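Local coordinates for GGDEF and EAL domain-containing protein (Vibrio cholerae O1 str. 2010EL-1786, PDB 6PWK), which binds c-di-GMP through its GGDEF and EAL domains and, as a LapD receptor, probably helps control large adhesins and biofilm formation, at residues V47-A52 against A90-Y95; E53-L58 against D68-E73. All coordinates share one frame; numbering follows the deposited sequence.

Interaction 1 (V47-A52 against A90-Y95); sequences VAILQA and ARISTY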
ATOM      1  N   VAL A  47     -26.082 -13.850  11.513  1.00 88.87           N
ATOM      2  CA  VAL A  47     -24.671 -13.845  11.157  1.00 77.55           C
ATOM      3  C   VAL A  47     -24.139 -12.436  11.396  1.00 78.92           C
ATOM      4  O   VAL A  47     -24.860 -11.445  11.239  1.00 86.23           O
ATOM      5  CB  VAL A  47     -24.467 -14.312   9.692  1.00 66.39           C
ATOM      6  CG1 VAL A  47     -24.553 -13.151   8.709  1.00 59.86           C
ATOM      7  CG2 VAL A  47     -23.171 -15.069   9.544  1.00 72.45           C
ATOM      8  N   ALA A  48     -22.878 -12.349  11.814  1.00 78.06           N
ATOM      9  CA  ALA A  48     -22.306 -11.078  12.236  1.00 73.51           C
ATOM     10  C   ALA A  48     -20.844 -10.997  11.827  1.00 73.41           C
ATOM     11  O   ALA A  48     -20.166 -12.016  11.675  1.00 71.56           O
ATOM     12  CB  ALA A  48     -22.432 -10.878  13.752  1.00 64.16           C
ATOM     13  N   ILE A  49     -20.365  -9.764  11.654  1.00 64.43           N
ATOM     14  CA  ILE A  49     -18.973  -9.494  11.321  1.00 66.43           C
ATOM     15  C   ILE A  49     -18.480  -8.350  12.200  1.00 68.38           C
ATOM     16  O   ILE A  49     -19.180  -7.346  12.377  1.00 75.36           O
ATOM     17  CB  ILE A  49     -18.786  -9.161   9.826  1.00 67.03           C
ATOM     18  CG1 ILE A  49     -17.303  -8.989   9.494  1.00 56.92           C
ATOM     19  CG2 ILE A  49     -19.577  -7.918   9.430  1.00 75.75           C
ATOM     20  CD1 ILE A  49     -17.035  -8.752   8.026  1.00 54.18           C
ATOM     21  N   LEU A  50     -17.288  -8.514  12.765  1.00 59.85           N
ATOM     22  CA  LEU A  50     -16.674  -7.519  13.631  1.00 60.15           C
ATOM     23  C   LEU A  50     -15.322  -7.144  13.049  1.00 68.62           C
ATOM     24  O   LEU A  50     -14.471  -8.015  12.844  1.00 74.55           O
ATOM     25  CB  LEU A  50     -16.511  -8.058  15.055  1.00 60.69           C
ATOM     26  CG  LEU A  50     -15.687  -7.190  16.007  1.00 63.53           C
ATOM     27  CD1 LEU A  50     -16.437  -5.916  16.350  1.00 64.29           C
ATOM     28  CD2 LEU A  50     -15.316  -7.960  17.268  1.00 66.28           C
ATOM     29  N   GLN A  51     -15.118  -5.855  12.788  1.00 68.49           N
ATOM     30  CA  GLN A  51     -13.861  -5.360  12.244  1.00 65.00           C
ATOM     31  C   GLN A  51     -13.111  -4.572  13.308  1.00 65.91           C
ATOM     32  O   GLN A  51     -13.663  -3.640  13.904  1.00 66.97           O
ATOM     33  CB  GLN A  51     -14.088  -4.482  11.015  1.00 67.81           C
ATOM     34  CG  GLN A  51     -12.808  -3.831  10.521  1.00 82.64           C
ATOM     35  CD  GLN A  51     -12.992  -3.075   9.227  1.00 95.44           C
ATOM     36  OE1 GLN A  51     -14.067  -3.099   8.629  1.00 96.68           O
ATOM     37  NE2 GLN A  51     -11.940  -2.397   8.784  1.00104.57           N
ATOM     38  N   ALA A  52     -11.852  -4.944  13.533  1.00 68.72           N
ATOM     39  CA  ALA A  52     -11.001  -4.284  14.521  1.00 73.21           C
ATOM     40  C   ALA A  52     -10.006  -3.395  13.782  1.00 81.87           C
ATOM     41  O   ALA A  52      -8.872  -3.780  13.496  1.00 83.12           O
ATOM     42  CB  ALA A  52     -10.302  -5.316  15.400  1.00 69.12           C
ATOM     43  N   ALA A  90     -14.869 -17.180  13.748  1.00 75.97           N
ATOM     44  CA  ALA A  90     -13.745 -17.363  12.847  1.00 69.29           C
ATOM     45  C   ALA A  90     -13.138 -16.013  12.495  1.00 70.76           C
ATOM     46  O   ALA A  90     -13.765 -14.962  12.654  1.00 72.15           O
ATOM     47  CB  ALA A  90     -14.161 -18.101  11.569  1.00 68.07           C
ATOM     48  N   ARG A  91     -11.900 -16.060  12.013  1.00 69.25           N
ATOM     49  CA  ARG A  91     -11.187 -14.881  11.527  1.00 63.94           C
ATOM     50  C   ARG A  91     -11.219 -14.936  10.004  1.00 74.19           C
ATOM     51  O   ARG A  91     -10.396 -15.609   9.378  1.00 84.35           O
ATOM     52  CB  ARG A  91      -9.763 -14.846  12.069  1.00 54.84           C
ATOM     53  CG  ARG A  91      -9.005 -13.574  11.751  1.00 55.98           C
ATOM     54  CD  ARG A  91      -7.562 -13.677  12.209  1.00 58.66           C
ATOM     55  NE  ARG A  91      -6.768 -12.527  11.792  1.00 62.80           N
ATOM     56  CZ  ARG A  91      -5.441 -12.514  11.756  1.00 68.38           C
ATOM     57  NH1 ARG A  91      -4.758 -13.596  12.106  1.00 74.64           N
ATOM     58  NH2 ARG A  91      -4.794 -11.426  11.365  1.00 68.62           N
ATOM     59  N   ILE A  92     -12.181 -14.228   9.407  1.00 74.62           N
ATOM     60  CA  ILE A  92     -12.431 -14.357   7.973  1.00 66.82           C
ATOM     61  C   ILE A  92     -11.506 -13.489   7.129  1.00 56.47           C
ATOM     62  O   ILE A  92     -11.423 -13.694   5.910  1.00 57.32           O
ATOM     63  CB  ILE A  92     -13.896 -14.016   7.658  1.00 67.90           C
ATOM     64  CG1 ILE A  92     -14.159 -12.525   7.884  1.00 65.74           C
ATOM     65  CG2 ILE A  92     -14.831 -14.847   8.524  1.00 62.12           C
ATOM     66  CD1 ILE A  92     -15.600 -12.127   7.669  1.00 53.60           C
ATOM     67  N   SER A  93     -10.820 -12.525   7.732  1.00 51.63           N
ATOM     68  CA  SER A  93      -9.865 -11.691   7.016  1.00 52.33           C
ATOM     69  C   SER A  93      -8.860 -11.150   8.024  1.00 56.62           C
ATOM     70  O   SER A  93      -8.855 -11.545   9.194  1.00 56.45           O
ATOM     71  CB  SER A  93     -10.579 -10.571   6.248  1.00 50.32           C
ATOM     72  OG  SER A  93     -10.073  -9.299   6.617  1.00 70.52           O
ATOM     73  N   THR A  94      -8.002 -10.239   7.565  1.00 52.31           N
ATOM     74  CA  THR A  94      -6.912  -9.756   8.406  1.00 57.61           C
ATOM     75  C   THR A  94      -7.440  -9.031   9.639  1.00 58.88           C
ATOM     76  O   THR A  94      -6.958  -9.254  10.756  1.00 64.06           O
ATOM     77  CB  THR A  94      -5.994  -8.841   7.597  1.00 66.05           C
ATOM     78  OG1 THR A  94      -5.559  -9.524   6.413  1.00 71.98           O
ATOM     79  CG2 THR A  94      -4.774  -8.447   8.419  1.00 57.23           C
ATOM     80  N   TYR A  95      -8.438  -8.165   9.462  1.00 52.77           N
ATOM     81  CA  TYR A  95      -8.894  -7.298  10.541  1.00 53.81           C
ATOM     82  C   TYR A  95     -10.371  -7.465  10.877  1.00 53.33           C
ATOM     83  O   TYR A  95     -10.909  -6.658  11.645  1.00 60.29           O
ATOM     84  CB  TYR A  95      -8.608  -5.833  10.197  1.00 57.35           C
ATOM     85  CG  TYR A  95      -7.162  -5.561   9.855  1.00 72.54           C
ATOM     86  CD1 TYR A  95      -6.159  -5.750  10.798  1.00 79.72           C
ATOM     87  CD2 TYR A  95      -6.800  -5.110   8.594  1.00 82.36           C
ATOM     88  CE1 TYR A  95      -4.836  -5.504  10.490  1.00 85.93           C
ATOM     89  CE2 TYR A  95      -5.479  -4.858   8.278  1.00 93.03           C
ATOM     90  CZ  TYR A  95      -4.501  -5.055   9.230  1.00 91.39           C
ATOM     91  OH  TYR A  95      -3.184  -4.805   8.918  1.00 89.95           O
TER
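Ala52 and Tyr95 hold the end of strand 45-51 to the loop between strands 88-90 and 96-102, the hairpin that carries the signature motif of the GGDEF fold. Here the motif reads Ser93-Thr94-Tyr95-Glu96-Phe97, a departure from the canonical sequence. The tight part lies at Tyr95 O. Ala52 N donates to it at 2.7 Å, and the N-H meets the carbonyl almost head-on, with a C=O...N angle of 173°. The CA-H of Gln51 adds a weaker approach to the same oxygen, and CG of Gln51 lies 3.6 Å from Tyr95 O. A second, apolar touch lies further back along the strand. Ile49 stretches out with CG1 anti to the backbone N (chi1 -176°), bringing CD1 to 3.7 Å from CD1 of Ile92, the two side chains crossing roughly at right angles. Ile49 also touches the bound c-di-GMP, and Ile92 O accepts a bond from Arg28, another residue of that pocket.

On the solvent side little crosses between the segments. Thr94 is exposed, and its CG2 covers one face of the Tyr95 ring within the loop itself. Gln51 runs out extended, its OE1 bonded to Lys163. Arg91, salt-bridged to Asp20, spans the turn within its own loop: NH2 reaches Thr94 O at 3.1 Å, with that oxygen in the guanidinium plane.

Interaction 2 (E53-L58 against D68-E73); sequences EFIKEL and DGMVRE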
ATOM      1  N   GLU A  53     -10.453  -2.177  13.467  1.00 95.65           N
ATOM      2  CA  GLU A  53      -9.575  -1.219  12.806  1.00 97.78           C
ATOM      3  C   GLU A  53      -8.449  -0.767  13.726  1.00 94.07           C
ATOM      4  O   GLU A  53      -7.361  -0.422  13.251  1.00 89.96           O
ATOM      5  CB  GLU A  53     -10.388  -0.018  12.314  1.00102.65           C
ATOM      6  CG  GLU A  53      -9.581   1.067  11.607  1.00107.31           C
ATOM      7  CD  GLU A  53      -9.191   0.700  10.183  1.00109.60           C
ATOM      8  OE1 GLU A  53      -9.408  -0.461   9.775  1.00112.17           O
ATOM      9  OE2 GLU A  53      -8.670   1.581   9.466  1.00110.10           O
ATOM     10  N   PHE A  54      -8.680  -0.777  15.042  1.00 90.86           N
ATOM     11  CA  PHE A  54      -7.634  -0.370  15.973  1.00 95.22           C
ATOM     12  C   PHE A  54      -6.467  -1.351  15.971  1.00100.20           C
ATOM     13  O   PHE A  54      -5.334  -0.964  16.279  1.00104.64           O
ATOM     14  CB  PHE A  54      -8.211  -0.216  17.382  1.00 93.15           C
ATOM     15  CG  PHE A  54      -8.620  -1.513  18.026  1.00 87.07           C
ATOM     16  CD1 PHE A  54      -9.827  -2.113  17.703  1.00 84.36           C
ATOM     17  CD2 PHE A  54      -7.809  -2.118  18.971  1.00 86.93           C
ATOM     18  CE1 PHE A  54     -10.209  -3.299  18.301  1.00 82.65           C
ATOM     19  CE2 PHE A  54      -8.186  -3.305  19.572  1.00 86.16           C
ATOM     20  CZ  PHE A  54      -9.389  -3.896  19.236  1.00 83.03           C
ATOM     21  N   ILE A  55      -6.719  -2.614  15.625  1.00 97.15           N
ATOM     22  CA  ILE A  55      -5.624  -3.562  15.453  1.00 87.94           C
ATOM     23  C   ILE A  55      -4.842  -3.240  14.186  1.00 85.01           C
ATOM     24  O   ILE A  55      -3.617  -3.395  14.138  1.00 85.68           O
ATOM     25  CB  ILE A  55      -6.163  -5.005  15.443  1.00 88.03           C
ATOM     26  CG1 ILE A  55      -6.881  -5.310  16.759  1.00 88.51           C
ATOM     27  CG2 ILE A  55      -5.035  -5.998  15.210  1.00 93.52           C
ATOM     28  CD1 ILE A  55      -7.272  -6.764  16.923  1.00 88.49           C
ATOM     29  N   LYS A  56      -5.538  -2.776  13.144  1.00 85.37           N
ATOM     30  CA  LYS A  56      -4.856  -2.351  11.926  1.00 89.10           C
ATOM     31  C   LYS A  56      -3.948  -1.158  12.195  1.00 98.98           C
ATOM     32  O   LYS A  56      -2.839  -1.076  11.653  1.00 98.03           O
ATOM     33  CB  LYS A  56      -5.883  -2.014  10.845  1.00 86.27           C
ATOM     34  CG  LYS A  56      -5.290  -1.533   9.528  1.00 89.04           C
ATOM     35  CD  LYS A  56      -6.390  -1.170   8.540  1.00 87.47           C
ATOM     36  CE  LYS A  56      -5.830  -0.865   7.158  1.00 91.87           C
ATOM     37  NZ  LYS A  56      -4.929   0.323   7.154  1.00 98.77           N
ATOM     38  N   GLU A  57      -4.402  -0.221  13.030  1.00104.19           N
ATOM     39  CA  GLU A  57      -3.563   0.914  13.394  1.00108.61           C
ATOM     40  C   GLU A  57      -2.387   0.488  14.264  1.00112.57           C
ATOM     41  O   GLU A  57      -1.336   1.138  14.247  1.00116.00           O
ATOM     42  CB  GLU A  57      -4.401   1.974  14.111  1.00105.03           C
ATOM     43  CG  GLU A  57      -5.323   2.756  13.187  1.00101.43           C
ATOM     44  CD  GLU A  57      -6.496   3.387  13.914  1.00 97.80           C
ATOM     45  OE1 GLU A  57      -6.611   3.204  15.144  1.00 98.41           O
ATOM     46  OE2 GLU A  57      -7.309   4.062  13.249  1.00 94.33           O
ATOM     47  N   LEU A  58      -2.541  -0.599  15.021  1.00112.20           N
ATOM     48  CA  LEU A  58      -1.474  -1.034  15.914  1.00105.14           C
ATOM     49  C   LEU A  58      -0.334  -1.697  15.153  1.00111.82           C
ATOM     50  O   LEU A  58       0.813  -1.673  15.614  1.00121.76           O
ATOM     51  CB  LEU A  58      -2.038  -1.991  16.965  1.00 88.63           C
ATOM     52  CG  LEU A  58      -1.113  -2.388  18.116  1.00 85.79           C
ATOM     53  CD1 LEU A  58      -0.772  -1.173  18.961  1.00 82.62           C
ATOM     54  CD2 LEU A  58      -1.743  -3.480  18.966  1.00 88.07           C
ATOM     55  N   ASP A  68      -0.114  -9.088  16.627  1.00 90.17           N
ATOM     56  CA  ASP A  68      -0.566 -10.467  16.786  1.00 91.24           C
ATOM     57  C   ASP A  68      -1.091 -10.714  18.192  1.00 92.07           C
ATOM     58  O   ASP A  68      -2.089 -11.423  18.376  1.00 92.19           O
ATOM     59  CB  ASP A  68       0.570 -11.438  16.462  1.00 91.44           C
ATOM     60  CG  ASP A  68       0.924 -11.453  14.988  1.00 90.43           C
ATOM     61  OD1 ASP A  68       0.469 -10.548  14.256  1.00 93.51           O
ATOM     62  OD2 ASP A  68       1.650 -12.374  14.563  1.00 91.05           O
ATOM     63  N   GLY A  69      -0.431 -10.137  19.200  1.00 90.85           N
ATOM     64  CA  GLY A  69      -0.911 -10.280  20.566  1.00 91.07           C
ATOM     65  C   GLY A  69      -2.288  -9.682  20.777  1.00 93.13           C
ATOM     66  O   GLY A  69      -3.085 -10.209  21.557  1.00100.83           O
ATOM     67  N   MET A  70      -2.590  -8.581  20.086  1.00 88.52           N
ATOM     68  CA  MET A  70      -3.911  -7.973  20.213  1.00 89.46           C
ATOM     69  C   MET A  70      -4.968  -8.799  19.490  1.00 93.11           C
ATOM     70  O   MET A  70      -6.112  -8.898  19.952  1.00 89.70           O
ATOM     71  CB  MET A  70      -3.889  -6.542  19.676  1.00 82.92           C
ATOM     72  CG  MET A  70      -5.181  -5.784  19.904  1.00 84.52           C
ATOM     73  SD  MET A  70      -5.634  -5.738  21.647  1.00 93.21           S
ATOM     74  CE  MET A  70      -5.448  -3.994  21.991  1.00103.31           C
ATOM     75  N   VAL A  71      -4.606  -9.395  18.350  1.00 88.62           N
ATOM     76  CA  VAL A  71      -5.521 -10.299  17.658  1.00 81.66           C
ATOM     77  C   VAL A  71      -5.868 -11.480  18.555  1.00 77.60           C
ATOM     78  O   VAL A  71      -7.036 -11.868  18.680  1.00 77.80           O
ATOM     79  CB  VAL A  71      -4.912 -10.764  16.323  1.00 79.39           C
ATOM     80  CG1 VAL A  71      -5.701 -11.934  15.758  1.00 78.18           C
ATOM     81  CG2 VAL A  71      -4.878  -9.618  15.328  1.00 74.89           C
ATOM     82  N   ARG A  72      -4.854 -12.068  19.194  1.00 78.79           N
ATOM     83  CA  ARG A  72      -5.097 -13.165  20.124  1.00 82.61           C
ATOM     84  C   ARG A  72      -5.937 -12.708  21.310  1.00 87.60           C
ATOM     85  O   ARG A  72      -6.856 -13.416  21.739  1.00 82.82           O
ATOM     86  CB  ARG A  72      -3.768 -13.747  20.605  1.00 81.60           C
ATOM     87  CG  ARG A  72      -3.892 -14.684  21.797  1.00 84.08           C
ATOM     88  CD  ARG A  72      -4.648 -15.951  21.442  1.00 84.79           C
ATOM     89  NE  ARG A  72      -3.942 -16.744  20.443  1.00 88.37           N
ATOM     90  CZ  ARG A  72      -2.947 -17.577  20.724  1.00 92.43           C
ATOM     91  NH1 ARG A  72      -2.534 -17.719  21.976  1.00 98.96           N
ATOM     92  NH2 ARG A  72      -2.361 -18.263  19.752  1.00 90.10           N
ATOM     93  N   GLU A  73      -5.633 -11.527  21.855  1.00 90.51           N
ATOM     94  CA  GLU A  73      -6.395 -11.011  22.987  1.00 92.43           C
ATOM     95  C   GLU A  73      -7.863 -10.831  22.620  1.00 89.46           C
ATOM     96  O   GLU A  73      -8.752 -11.355  23.300  1.00 86.33           O
ATOM     97  CB  GLU A  73      -5.790  -9.693  23.474  1.00 97.51           C
ATOM     98  CG  GLU A  73      -6.542  -9.034  24.627  1.00108.77           C
ATOM     99  CD  GLU A  73      -6.210  -9.634  25.985  1.00120.94           C
ATOM    100  OE1 GLU A  73      -5.984 -10.860  26.070  1.00123.90           O
ATOM    101  OE2 GLU A  73      -6.171  -8.871  26.973  1.00125.80           O
TER
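The Phe54 ring meets Met70 at its edge, while one face is covered from within its own helix by Ile55 CG1, 3.7 Å above the plane and displaced toward the rim. CE of Met70 lies near the ring plane, 3.7 Å from Phe54 CE2. The sulfur makes a Met-aromatic contact of the edge type, SD standing 5.4 Å from the ring centroid and 80° off its normal. With CG anti to the backbone N (chi1 -174°) and bends further out, Met70 reaches across and brings its thioether to the CE2 corner of the ring. Ile55 faces the root of this side chain, CG1 lying 3.6 Å from Met70 CG, and its other branch, CG2, is 3.6 Å from Val71 CG2. Leu58 closes the row with CD2 3.8 Å from Met70 CB. No hydrogen bond crosses between the segments; side-chain packing carries the contact. The two helical segments run nearly antiparallel at 161°, their axes 9.8 Å apart, and form the helical hairpin that follows strand 45-51, the first of the GGDEF domain. A hydrogen bond between Asp68 OD1 and Tyr59 OH links its arms. Val71 on the second arm packs against Val22 in a neighbouring loop.

How the interactions relate
Strand 45-51 leads straight into helix 53-80, with Ala52 as N-cap, so interaction 2 lies within the chain between the two segments of interaction 1. Their centres are 12 Å apart, and side chains of the GGDEF loop join them: Tyr95 CE1 packs 3.5 Å from Lys56 CA on the first arm, and Arg91 CZ lies 4.1 Å from Val71 CG1 on the second. Ligand lies near both, but at different sites. Ile49 lines a pocket in the GGDEF domain, its side chain about 4 Å from c-di-GMP, whereas Asp68, in segment 68-73 but not part of its packing, hydrogen-bonds through OD2 to another bound molecule; the side chain of Val71 is about 10 Å from a bound c-di-GMP.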